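PDB 1KUT: phosphoribosylaminoimidazole-succinocarboxamide synthase from Thermotoga maritima, which catalyses the ATP-dependent joining of L-aspartate to 5-amino-1-(5-phosphoribosyl)imidazole-4-carboxylate, giving SAICAR in de novo purine biosynthesis. Local coordinates for residues A48-Y53 against L153-F158; F80-V85 against F113-D118; R87-G92 against G103-V108; W167-E172 against D190-R195. One frame throughout, in Å; residues are numbered along the deposited sequence.

Three of the four contacts belong to the six-stranded antiparallel sheet. Contact 2 pairs strand 78-87 with strand 105-115, contact 3 joins the chain leaving strand 78-87 to the start of strand 105-115, either side of helix 93-98, and contact 4 pairs strand 164-175 with strand 192-196. Strand 164-175 also borders strand 78-87; the centre of contact 4 lies about 14 Å from that of contact 2 and 12 Å from that of contact 3. Contact 1 packs helices 39-55 and 138-160, and L155 touches I169 of contact 4, so helix 138-160 links the helical packing to the sheet. Along the chain, contact 3 is nested in contact 2, and both in contact 1, while contact 4 follows.

Contact 1. Residues A48-Y53 against L153-F158; sequences AILMKY and LALKEF
A154 O accepts two hydrogen bonds, one from Y53 OH at 3.2 Å and one from F158 N at 3.2 Å, the second being the ordinary bond of helix 138-160. The donors arrive from opposite faces of the carbonyl plane, so the phenol uses a backbone oxygen without displacing its helical partner. This oxygen sits at the edge of the Y53 ring, near its plane. One face of the same ring is covered by F158, whose CD1 stands over the centre, 3.5 Å above the plane of Y53. The two rings form an edge-to-face pair, F158 giving the edge, with centroids 4.6 Å apart and planes inclined at 54°. F158 extends across the gap because its CG is anti to the backbone N (chi1 -176°), and the two aromatic side chains slide past each other in opposite directions. L50 completes the packing: its CD1 lies 3.6 Å from F158 CE2, and its CG meets L155 CD2 at 4.1 Å, the leucines crossing at about a right angle. Helix 214-229 adds C224 against L50 and L227 against F158. The short helical segments approach to 11.1 Å between axes, a separation bridged mainly by the two rings, and run at 117° to each other. This is buried helix-helix packing at a steep crossing, with one tyrosine hydroxyl hydrogen-bonded to the neighbouring helix's backbone.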
# COMPACT_ATOMS: atom_id res chain seq x y z
N ALA B 48 12.48 -20.70 -18.07
CA ALA B 48 11.85 -21.83 -18.77
C ALA B 48 11.79 -23.11 -17.95
O ALA B 48 10.85 -23.88 -18.05
CB ALA B 48 12.57 -22.09 -20.06
N ILE B 49 12.82 -23.34 -17.15
CA ILE B 49 12.87 -24.51 -16.28
C ILE B 49 11.83 -24.33 -15.17
O ILE B 49 10.95 -25.16 -14.97
CB ILE B 49 14.28 -24.65 -15.66
CG1 ILE B 49 15.26 -25.12 -16.74
CG2 ILE B 49 14.24 -25.55 -14.43
CD1 ILE B 49 16.62 -25.48 -16.21
N LEU B 50 11.93 -23.23 -14.44
CA LEU B 50 10.99 -22.97 -13.37
C LEU B 50 9.52 -22.98 -13.86
O LEU B 50 8.68 -23.68 -13.28
CB LEU B 50 11.33 -21.63 -12.70
CG LEU B 50 12.33 -21.60 -11.52
CD1 LEU B 50 13.01 -22.95 -11.32
CD2 LEU B 50 13.34 -20.48 -11.74
N MSE B 51 9.20 -22.24 -14.92
CA MSE B 51 7.82 -22.18 -15.43
C MSE B 51 7.28 -23.50 -15.95
O MSE B 51 6.07 -23.76 -15.88
CB MSE B 51 7.71 -21.14 -16.54
CG MSE B 51 7.94 -19.73 -16.06
SE MSE B 51 7.18 -18.50 -17.33
CE MSE B 51 8.30 -18.81 -18.84
N LYS B 52 8.17 -24.34 -16.49
CA LYS B 52 7.79 -25.66 -16.98
C LYS B 52 7.34 -26.47 -15.76
O LYS B 52 6.30 -27.12 -15.77
CB LYS B 52 9.01 -26.32 -17.65
CG LYS B 52 8.72 -27.67 -18.30
CD LYS B 52 7.78 -27.52 -19.49
CE LYS B 52 7.52 -28.86 -20.17
NZ LYS B 52 6.36 -28.78 -21.11
N TYR B 53 8.15 -26.41 -14.70
CA TYR B 53 7.85 -27.11 -13.45
C TYR B 53 6.49 -26.70 -12.90
O TYR B 53 5.72 -27.53 -12.43
CB TYR B 53 8.94 -26.75 -12.43
CG TYR B 53 8.63 -27.13 -11.00
CD1 TYR B 53 8.72 -28.46 -10.57
CD2 TYR B 53 8.31 -26.15 -10.06
CE1 TYR B 53 8.50 -28.80 -9.23
CE2 TYR B 53 8.08 -26.48 -8.73
CZ TYR B 53 8.18 -27.80 -8.31
OH TYR B 53 7.96 -28.11 -6.98
N LEU B 153 4.87 -21.01 -2.94
CA LEU B 153 5.08 -22.21 -2.15
C LEU B 153 5.64 -23.35 -3.02
O LEU B 153 6.56 -24.06 -2.62
CB LEU B 153 3.76 -22.63 -1.48
CG LEU B 153 3.51 -22.10 -0.05
CD1 LEU B 153 4.48 -20.94 0.31
CD2 LEU B 153 2.06 -21.64 0.06
N ALA B 154 5.10 -23.52 -4.22
CA ALA B 154 5.59 -24.56 -5.12
C ALA B 154 7.07 -24.36 -5.40
O ALA B 154 7.84 -25.32 -5.43
CB ALA B 154 4.82 -24.52 -6.43
N LEU B 155 7.47 -23.10 -5.61
CA LEU B 155 8.87 -22.77 -5.89
C LEU B 155 9.72 -22.93 -4.64
O LEU B 155 10.89 -23.32 -4.72
CB LEU B 155 8.99 -21.33 -6.41
CG LEU B 155 8.57 -21.09 -7.85
CD1 LEU B 155 8.82 -19.64 -8.23
CD2 LEU B 155 9.36 -22.02 -8.76
N LYS B 156 9.13 -22.62 -3.50
CA LYS B 156 9.83 -22.75 -2.23
C LYS B 156 10.22 -24.21 -1.99
O LYS B 156 11.32 -24.51 -1.53
CB LYS B 156 8.94 -22.26 -1.10
CG LYS B 156 9.38 -22.74 0.28
CD LYS B 156 8.33 -22.46 1.35
CE LYS B 156 8.73 -23.14 2.65
NZ LYS B 156 8.94 -24.61 2.40
N GLU B 157 9.30 -25.12 -2.30
CA GLU B 157 9.55 -26.55 -2.11
C GLU B 157 10.57 -27.06 -3.12
O GLU B 157 11.32 -28.01 -2.87
CB GLU B 157 8.24 -27.33 -2.24
CG GLU B 157 7.18 -26.81 -1.29
CD GLU B 157 5.77 -27.18 -1.72
OE1 GLU B 157 5.44 -26.98 -2.91
OE2 GLU B 157 4.98 -27.65 -0.86
N PHE B 158 10.60 -26.39 -4.26
CA PHE B 158 11.51 -26.71 -5.34
C PHE B 158 12.97 -26.50 -4.90
O PHE B 158 13.77 -27.44 -4.91
CB PHE B 158 11.22 -25.82 -6.54
CG PHE B 158 12.05 -26.14 -7.74
CD1 PHE B 158 11.74 -27.23 -8.55
CD2 PHE B 158 13.16 -25.36 -8.05
CE1 PHE B 158 12.52 -27.54 -9.65
CE2 PHE B 158 13.96 -25.67 -9.14
CZ PHE B 158 13.64 -26.76 -9.95

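Contact 2. Residues F80-V85 against F113-D118; sequences FPLEVV and FFIKDD
The antiparallel ladder between strands 78-87 and 105-115 centres on E83 and F114, a hydrogen-bonded pair flanked by the non-hydrogen-bonded pairs L82-I115 and V84-F113. E83 N donates to F114 O at 2.9 Å, in the carbonyl plane, and F114 N returns a bond to E83 O at 3.0 Å. Past the ladder, K116 N meets P81 O at 3.1 Å from well above the carbonyl plane, where P81 is the centre of an inverse gamma turn.

On the face carrying L82, V84, F113 and I115, the phenylalanine ring lies alongside V84. V84 CG1 is held over the ring's face, offset toward the rim, and makes a CH-pi contact 4.3 Å from the F113 centroid. L82 CD2 approaches F113 CD2 obliquely at 3.8 Å. On the face of E83 and F114, V85 CG2 touches the F114 ring, which has E83 O near its plane at the edge.

K116 leaves the backbone with CG between N and the carbonyl carbon (chi1 81°), and its chain bends at chi3 and chi4, carrying NZ back across E83. K116 NZ forms a salt bridge with E83 OE2 at 3.2 Å, though its hydrogen bond is weak; E172 of strand 164-175 is its stronger partner. D122 brings a second carboxylate close to E83, so the lysine's charge probably eases a local excess of negative charge.

Strand 164-175 borders strand 78-87 on one side and strand 124-125 borders strand 105-115 on the other. M144 and K145 of helix 138-160 pack on L82 and F113, while I115 touches Y98 of the second subunit.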
# COMPACT_ATOMS: atom_id res chain seq x y z
N PHE B 80 -1.20 -6.91 -16.71
CA PHE B 80 -1.71 -5.96 -15.73
C PHE B 80 -0.52 -5.07 -15.40
O PHE B 80 0.60 -5.57 -15.26
CB PHE B 80 -2.17 -6.66 -14.45
CG PHE B 80 -3.46 -7.43 -14.59
CD1 PHE B 80 -3.46 -8.71 -15.13
CD2 PHE B 80 -4.66 -6.90 -14.13
CE1 PHE B 80 -4.65 -9.44 -15.20
CE2 PHE B 80 -5.84 -7.63 -14.20
CZ PHE B 80 -5.84 -8.89 -14.74
N PRO B 81 -0.73 -3.75 -15.27
CA PRO B 81 0.38 -2.84 -14.94
C PRO B 81 0.68 -3.05 -13.46
O PRO B 81 0.57 -2.12 -12.65
CB PRO B 81 -0.23 -1.46 -15.22
CG PRO B 81 -1.66 -1.65 -14.78
CD PRO B 81 -2.02 -3.02 -15.35
N LEU B 82 1.08 -4.27 -13.12
CA LEU B 82 1.29 -4.60 -11.73
C LEU B 82 2.48 -5.51 -11.46
O LEU B 82 2.89 -6.29 -12.31
CB LEU B 82 0.01 -5.29 -11.24
CG LEU B 82 -0.88 -4.72 -10.14
CD1 LEU B 82 -1.02 -3.19 -10.23
CD2 LEU B 82 -2.21 -5.43 -10.26
N GLU B 83 3.04 -5.37 -10.27
CA GLU B 83 4.15 -6.18 -9.80
C GLU B 83 3.62 -6.77 -8.50
O GLU B 83 3.31 -6.04 -7.57
CB GLU B 83 5.39 -5.33 -9.56
CG GLU B 83 6.08 -4.90 -10.84
CD GLU B 83 7.44 -4.23 -10.60
OE1 GLU B 83 8.17 -4.66 -9.69
OE2 GLU B 83 7.78 -3.29 -11.35
N VAL B 84 3.48 -8.09 -8.44
CA VAL B 84 2.95 -8.75 -7.26
C VAL B 84 4.12 -9.41 -6.53
O VAL B 84 4.76 -10.32 -7.06
CB VAL B 84 1.91 -9.84 -7.63
CG1 VAL B 84 1.19 -10.31 -6.37
CG2 VAL B 84 0.93 -9.31 -8.67
N VAL B 85 4.36 -8.97 -5.30
CA VAL B 85 5.46 -9.49 -4.52
C VAL B 85 5.00 -10.36 -3.37
O VAL B 85 4.06 -10.00 -2.64
CB VAL B 85 6.29 -8.32 -3.96
CG1 VAL B 85 7.45 -8.85 -3.12
CG2 VAL B 85 6.80 -7.45 -5.10
N PHE B 113 1.03 -5.53 -3.57
CA PHE B 113 0.88 -5.09 -4.95
C PHE B 113 1.56 -3.74 -5.15
O PHE B 113 1.54 -2.87 -4.29
CB PHE B 113 -0.59 -4.96 -5.36
CG PHE B 113 -1.29 -6.27 -5.51
CD1 PHE B 113 -1.77 -6.96 -4.40
CD2 PHE B 113 -1.49 -6.83 -6.78
CE1 PHE B 113 -2.44 -8.18 -4.54
CE2 PHE B 113 -2.16 -8.05 -6.93
CZ PHE B 113 -2.64 -8.72 -5.82
N PHE B 114 2.15 -3.57 -6.33
CA PHE B 114 2.82 -2.34 -6.70
C PHE B 114 2.43 -1.99 -8.12
O PHE B 114 2.51 -2.81 -9.03
CB PHE B 114 4.33 -2.52 -6.65
CG PHE B 114 4.88 -2.65 -5.27
CD1 PHE B 114 5.27 -1.53 -4.56
CD2 PHE B 114 5.01 -3.92 -4.69
CE1 PHE B 114 5.80 -1.65 -3.27
CE2 PHE B 114 5.54 -4.05 -3.40
CZ PHE B 114 5.94 -2.92 -2.69
N ILE B 115 1.97 -0.76 -8.32
CA ILE B 115 1.63 -0.33 -9.65
C ILE B 115 2.94 -0.17 -10.38
O ILE B 115 3.80 0.60 -9.96
CB ILE B 115 0.90 1.01 -9.62
CG1 ILE B 115 -0.52 0.79 -9.09
CG2 ILE B 115 0.89 1.65 -11.04
CD1 ILE B 115 -1.39 2.02 -9.16
N LYS B 116 3.12 -0.91 -11.48
CA LYS B 116 4.37 -0.73 -12.19
C LYS B 116 4.28 0.60 -12.95
O LYS B 116 3.49 0.77 -13.88
CB LYS B 116 4.68 -1.94 -13.09
CG LYS B 116 4.00 -2.01 -14.43
CD LYS B 116 4.40 -3.30 -15.17
CE LYS B 116 5.91 -3.42 -15.49
NZ LYS B 116 6.78 -3.76 -14.31
N ASP B 117 5.08 1.56 -12.49
CA ASP B 117 5.13 2.90 -13.05
C ASP B 117 6.47 3.50 -12.65
O ASP B 117 6.59 4.15 -11.60
CB ASP B 117 3.98 3.73 -12.46
CG ASP B 117 3.98 5.17 -12.96
OD1 ASP B 117 3.02 5.91 -12.61
OD2 ASP B 117 4.92 5.57 -13.68
N ASP B 118 7.48 3.26 -13.48
CA ASP B 118 8.82 3.77 -13.21
C ASP B 118 8.87 5.27 -12.95
O ASP B 118 9.68 5.74 -12.16
CB ASP B 118 9.78 3.38 -14.35
CG ASP B 118 9.16 3.57 -15.73
OD1 ASP B 118 9.90 3.40 -16.73
OD2 ASP B 118 7.95 3.87 -15.81

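Contact 3. Residues R87-G92 against G103-V108; sequences RLKKAG and GEDLPV
The carboxylate of D105 is met by K89 from above its plane, with K89 NZ only 2.6 Å from D105 OD2 in a salt bridge. Lysine and aspartate lie side by side and point the same way, the K89 chain bending at its last torsion (chi4 -52°) to bring the ammonium over the carboxylate. K90 and E104 also lie side by side, but the K90 chain is extended; K90 NZ lies 2.8 Å from E104 OE2, a salt bridge whose hydrogen bond is weak.

Between the two salt bridges the backbones form a short antiparallel bridge, K89 facing D105 as a non-hydrogen-bonded pair. K90 N donates to E104 O at 2.7 Å, nearly in line with the carbonyl bond. G103 N reaches K90 O at 2.7 Å. On the other side of the pair, L106 N binds L88 O at 3.0 Å. L106 packs over the first segment, its CD1 lying 3.6 Å from R87 CB and its CD2 3.6 Å from K90 CG. A methionine in place of K89 would probably leave the D105 carboxylate without its counter-charge and free to turn.

R87 sends its guanidinium elsewhere, to E112, and V108 packs on I132 of the second subunit. With two lysines matched to two acids at the surface, the charges largely balance across the contact, consistent with side-chain pairing that reinforces the backbone bonds closing the chain around helix 93-98.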
# COMPACT_ATOMS: atom_id res chain seq x y z
N ARG B 87 6.36 -12.22 0.07
CA ARG B 87 7.49 -12.27 0.97
C ARG B 87 7.33 -13.42 1.94
O ARG B 87 6.25 -13.63 2.48
CB ARG B 87 7.60 -10.96 1.76
CG ARG B 87 7.86 -9.75 0.88
CD ARG B 87 7.74 -8.47 1.66
NE ARG B 87 7.70 -7.32 0.77
CZ ARG B 87 8.75 -6.85 0.09
NH1 ARG B 87 9.93 -7.43 0.21
NH2 ARG B 87 8.59 -5.81 -0.72
N LEU B 88 8.41 -14.17 2.11
CA LEU B 88 8.45 -15.30 3.01
C LEU B 88 9.34 -14.91 4.18
O LEU B 88 9.19 -15.40 5.30
CB LEU B 88 9.04 -16.52 2.30
CG LEU B 88 8.10 -17.61 1.79
CD1 LEU B 88 6.87 -17.01 1.19
CD2 LEU B 88 8.82 -18.47 0.76
N LYS B 89 10.28 -14.01 3.91
CA LYS B 89 11.21 -13.54 4.92
C LYS B 89 11.36 -12.04 4.79
O LYS B 89 11.24 -11.49 3.69
CB LYS B 89 12.57 -14.21 4.78
CG LYS B 89 12.56 -15.72 4.97
CD LYS B 89 13.98 -16.27 5.10
CE LYS B 89 13.99 -17.80 5.15
NZ LYS B 89 13.07 -18.37 6.18
N LYS B 90 11.63 -11.38 5.91
CA LYS B 90 11.78 -9.93 5.92
C LYS B 90 13.05 -9.51 5.20
O LYS B 90 14.15 -9.89 5.60
CB LYS B 90 11.85 -9.41 7.37
CG LYS B 90 10.64 -9.72 8.23
CD LYS B 90 10.87 -9.17 9.64
CE LYS B 90 9.74 -9.53 10.60
NZ LYS B 90 10.11 -9.22 12.03
N ALA B 91 12.91 -8.69 4.17
CA ALA B 91 14.06 -8.23 3.42
C ALA B 91 13.74 -7.03 2.53
O ALA B 91 12.57 -6.76 2.23
CB ALA B 91 14.60 -9.35 2.58
N GLY B 92 14.78 -6.31 2.12
CA GLY B 92 14.61 -5.17 1.24
C GLY B 92 13.77 -3.98 1.71
O GLY B 92 13.96 -3.46 2.81
N GLY B 103 15.98 -11.16 7.06
CA GLY B 103 16.25 -12.58 7.03
C GLY B 103 15.29 -13.29 7.96
O GLY B 103 15.14 -14.52 7.90
N GLU B 104 14.62 -12.52 8.82
CA GLU B 104 13.66 -13.11 9.74
C GLU B 104 12.49 -13.63 8.94
O GLU B 104 12.07 -13.03 7.96
CB GLU B 104 13.14 -12.12 10.79
CG GLU B 104 12.25 -12.82 11.85
CD GLU B 104 11.61 -11.89 12.89
OE1 GLU B 104 12.36 -11.19 13.60
OE2 GLU B 104 10.36 -11.86 12.98
N ASP B 105 11.97 -14.77 9.39
CA ASP B 105 10.84 -15.39 8.73
C ASP B 105 9.60 -14.58 9.04
O ASP B 105 9.57 -13.81 10.01
CB ASP B 105 10.66 -16.81 9.26
CG ASP B 105 11.96 -17.59 9.30
OD1 ASP B 105 12.07 -18.51 10.13
OD2 ASP B 105 12.87 -17.27 8.50
N LEU B 106 8.58 -14.74 8.21
CA LEU B 106 7.32 -14.08 8.42
C LEU B 106 6.51 -15.23 8.98
O LEU B 106 6.90 -16.38 8.80
CB LEU B 106 6.73 -13.58 7.10
CG LEU B 106 7.50 -12.40 6.48
CD1 LEU B 106 6.88 -12.01 5.15
CD2 LEU B 106 7.49 -11.22 7.47
N PRO B 107 5.40 -14.94 9.68
CA PRO B 107 4.59 -16.03 10.24
C PRO B 107 3.88 -16.73 9.09
O PRO B 107 3.64 -17.93 9.13
CB PRO B 107 3.61 -15.29 11.13
CG PRO B 107 3.33 -14.04 10.31
CD PRO B 107 4.74 -13.64 9.89
N VAL B 108 3.56 -15.95 8.06
CA VAL B 108 2.88 -16.46 6.88
C VAL B 108 3.36 -15.67 5.65
O VAL B 108 4.02 -14.64 5.79
CB VAL B 108 1.35 -16.33 7.04
CG1 VAL B 108 0.92 -17.00 8.34
CG2 VAL B 108 0.93 -14.88 7.04

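Contact 4. Residues W167-E172 against D190-R195; sequences WDIKYE and DTFRLR
The edge-strand pairing of 164-175 with 192-196 brings I169 opposite F192 as an antiparallel non-hydrogen-bonded pair. W167 N donates to R193 O at 2.8 Å. R193 N binds D168 O at 3.0 Å, and K170 N reaches T191 O at 2.7 Å. I169 CG1 rests against F192 CB at 3.6 Å.

At one end R195 lies over one face of the W167 indole, R195 CZ standing 4.4 Å from the centroid of the six-membered ring in a cation-pi contact. The guanidinium meets the ring edge-on, the planes 83° apart, and a bend at chi3 (-42°) lays R195 NE nearest the face. An alanine in place of W167 is likely to leave the R195 charge without this aromatic platform and its side chain more mobile.

Strand 164-175 is a branch point of the six-stranded sheet, also bordering strands 78-87 and 181-183, while T152 and L155 of helix 138-160 cover I169. The D168 carboxylate lies against the aliphatic part of R193, the long salt bridge from D168 OD1 to R193 NH1 measuring 3.6 Å. Near the other end a water donates to K170 O, the water oxygen 2.8 Å from K170 O, and accepts from T191 OG1, which is also hydrogen-bonded to S188 N.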
# COMPACT_ATOMS: atom_id res chain seq x y z
N TRP B 167 13.54 -16.21 -0.21
CA TRP B 167 13.21 -15.10 0.67
C TRP B 167 11.96 -14.37 0.23
O TRP B 167 11.04 -14.14 1.02
CB TRP B 167 14.38 -14.14 0.72
CG TRP B 167 15.44 -14.62 1.60
CD1 TRP B 167 15.85 -15.92 1.77
CD2 TRP B 167 16.27 -13.82 2.45
NE1 TRP B 167 16.88 -15.98 2.67
CE2 TRP B 167 17.16 -14.71 3.11
CE3 TRP B 167 16.36 -12.45 2.72
CZ2 TRP B 167 18.12 -14.25 4.02
CZ3 TRP B 167 17.30 -12.01 3.62
CH2 TRP B 167 18.17 -12.90 4.26
N ASP B 168 11.95 -13.98 -1.04
CA ASP B 168 10.82 -13.29 -1.65
C ASP B 168 10.97 -13.34 -3.16
O ASP B 168 12.04 -13.66 -3.68
CB ASP B 168 10.71 -11.85 -1.17
CG ASP B 168 11.98 -11.07 -1.39
OD1 ASP B 168 12.64 -11.30 -2.42
OD2 ASP B 168 12.30 -10.21 -0.54
N ILE B 169 9.90 -13.00 -3.86
CA ILE B 169 9.90 -13.07 -5.30
C ILE B 169 8.82 -12.15 -5.82
O ILE B 169 7.82 -11.93 -5.15
CB ILE B 169 9.63 -14.55 -5.72
CG1 ILE B 169 9.55 -14.69 -7.24
CG2 ILE B 169 8.34 -15.05 -5.08
CD1 ILE B 169 9.63 -16.11 -7.69
N LYS B 170 9.02 -11.58 -7.00
CA LYS B 170 8.04 -10.69 -7.61
C LYS B 170 7.46 -11.33 -8.88
O LYS B 170 8.20 -11.92 -9.67
CB LYS B 170 8.70 -9.36 -7.98
CG LYS B 170 7.74 -8.41 -8.70
CD LYS B 170 8.45 -7.60 -9.78
CE LYS B 170 9.12 -8.50 -10.82
NZ LYS B 170 9.28 -7.81 -12.14
N TYR B 171 6.15 -11.20 -9.06
CA TYR B 171 5.47 -11.75 -10.25
C TYR B 171 4.75 -10.64 -11.02
O TYR B 171 4.62 -9.50 -10.56
CB TYR B 171 4.41 -12.78 -9.85
CG TYR B 171 4.94 -13.94 -9.02
CD1 TYR B 171 5.76 -14.92 -9.58
CD2 TYR B 171 4.62 -14.05 -7.66
CE1 TYR B 171 6.24 -15.97 -8.81
CE2 TYR B 171 5.09 -15.10 -6.89
CZ TYR B 171 5.90 -16.05 -7.47
OH TYR B 171 6.33 -17.11 -6.72
N GLU B 172 4.28 -11.01 -12.20
CA GLU B 172 3.50 -10.16 -13.09
C GLU B 172 2.55 -11.10 -13.82
O GLU B 172 2.96 -12.13 -14.34
CB GLU B 172 4.39 -9.39 -14.06
CG GLU B 172 5.04 -8.14 -13.42
CD GLU B 172 5.94 -7.36 -14.38
OE1 GLU B 172 5.65 -7.34 -15.60
OE2 GLU B 172 6.92 -6.75 -13.90
N ASP B 190 16.82 -12.07 -11.10
CA ASP B 190 16.35 -10.69 -11.24
C ASP B 190 15.01 -10.47 -10.53
O ASP B 190 14.67 -9.34 -10.19
CB ASP B 190 16.17 -10.33 -12.72
CG ASP B 190 17.46 -9.96 -13.41
OD1 ASP B 190 17.39 -9.47 -14.56
OD2 ASP B 190 18.54 -10.16 -12.84
N THR B 191 14.24 -11.53 -10.29
CA THR B 191 12.92 -11.38 -9.68
C THR B 191 12.71 -12.04 -8.33
O THR B 191 11.61 -11.99 -7.77
CB THR B 191 11.79 -11.90 -10.62
OG1 THR B 191 12.06 -13.27 -10.98
CG2 THR B 191 11.72 -11.08 -11.89
N PHE B 192 13.75 -12.68 -7.82
CA PHE B 192 13.65 -13.33 -6.53
C PHE B 192 14.98 -13.31 -5.80
O PHE B 192 16.04 -13.15 -6.42
CB PHE B 192 13.12 -14.77 -6.69
CG PHE B 192 14.02 -15.71 -7.46
CD1 PHE B 192 15.28 -16.08 -6.97
CD2 PHE B 192 13.56 -16.32 -8.63
CE1 PHE B 192 16.05 -17.04 -7.62
CE2 PHE B 192 14.33 -17.30 -9.29
CZ PHE B 192 15.58 -17.66 -8.78
N ARG B 193 14.90 -13.46 -4.48
CA ARG B 193 16.04 -13.48 -3.57
C ARG B 193 16.09 -14.90 -3.02
O ARG B 193 15.17 -15.33 -2.31
CB ARG B 193 15.83 -12.52 -2.40
CG ARG B 193 15.72 -11.04 -2.75
CD ARG B 193 15.34 -10.27 -1.48
NE ARG B 193 15.69 -8.85 -1.49
CZ ARG B 193 15.27 -7.97 -2.40
NH1 ARG B 193 14.49 -8.36 -3.41
NH2 ARG B 193 15.61 -6.69 -2.30
N LEU B 194 17.15 -15.63 -3.34
CA LEU B 194 17.27 -17.01 -2.89
C LEU B 194 18.56 -17.15 -2.09
O LEU B 194 19.61 -16.68 -2.52
CB LEU B 194 17.31 -17.94 -4.10
CG LEU B 194 17.31 -19.43 -3.83
CD1 LEU B 194 15.88 -19.91 -3.64
CD2 LEU B 194 17.99 -20.16 -4.99
N ARG B 195 18.47 -17.79 -0.93
CA ARG B 195 19.65 -17.92 -0.09
C ARG B 195 19.92 -19.32 0.43
O ARG B 195 19.01 -20.14 0.58
CB ARG B 195 19.54 -16.96 1.08
CG ARG B 195 20.80 -16.85 1.91
CD ARG B 195 20.76 -15.59 2.73
NE ARG B 195 20.24 -14.48 1.93
CZ ARG B 195 20.74 -14.10 0.75
NH1 ARG B 195 21.79 -14.73 0.24
NH2 ARG B 195 20.17 -13.10 0.08
O HOH W 1 9.43 -14.27 -10.70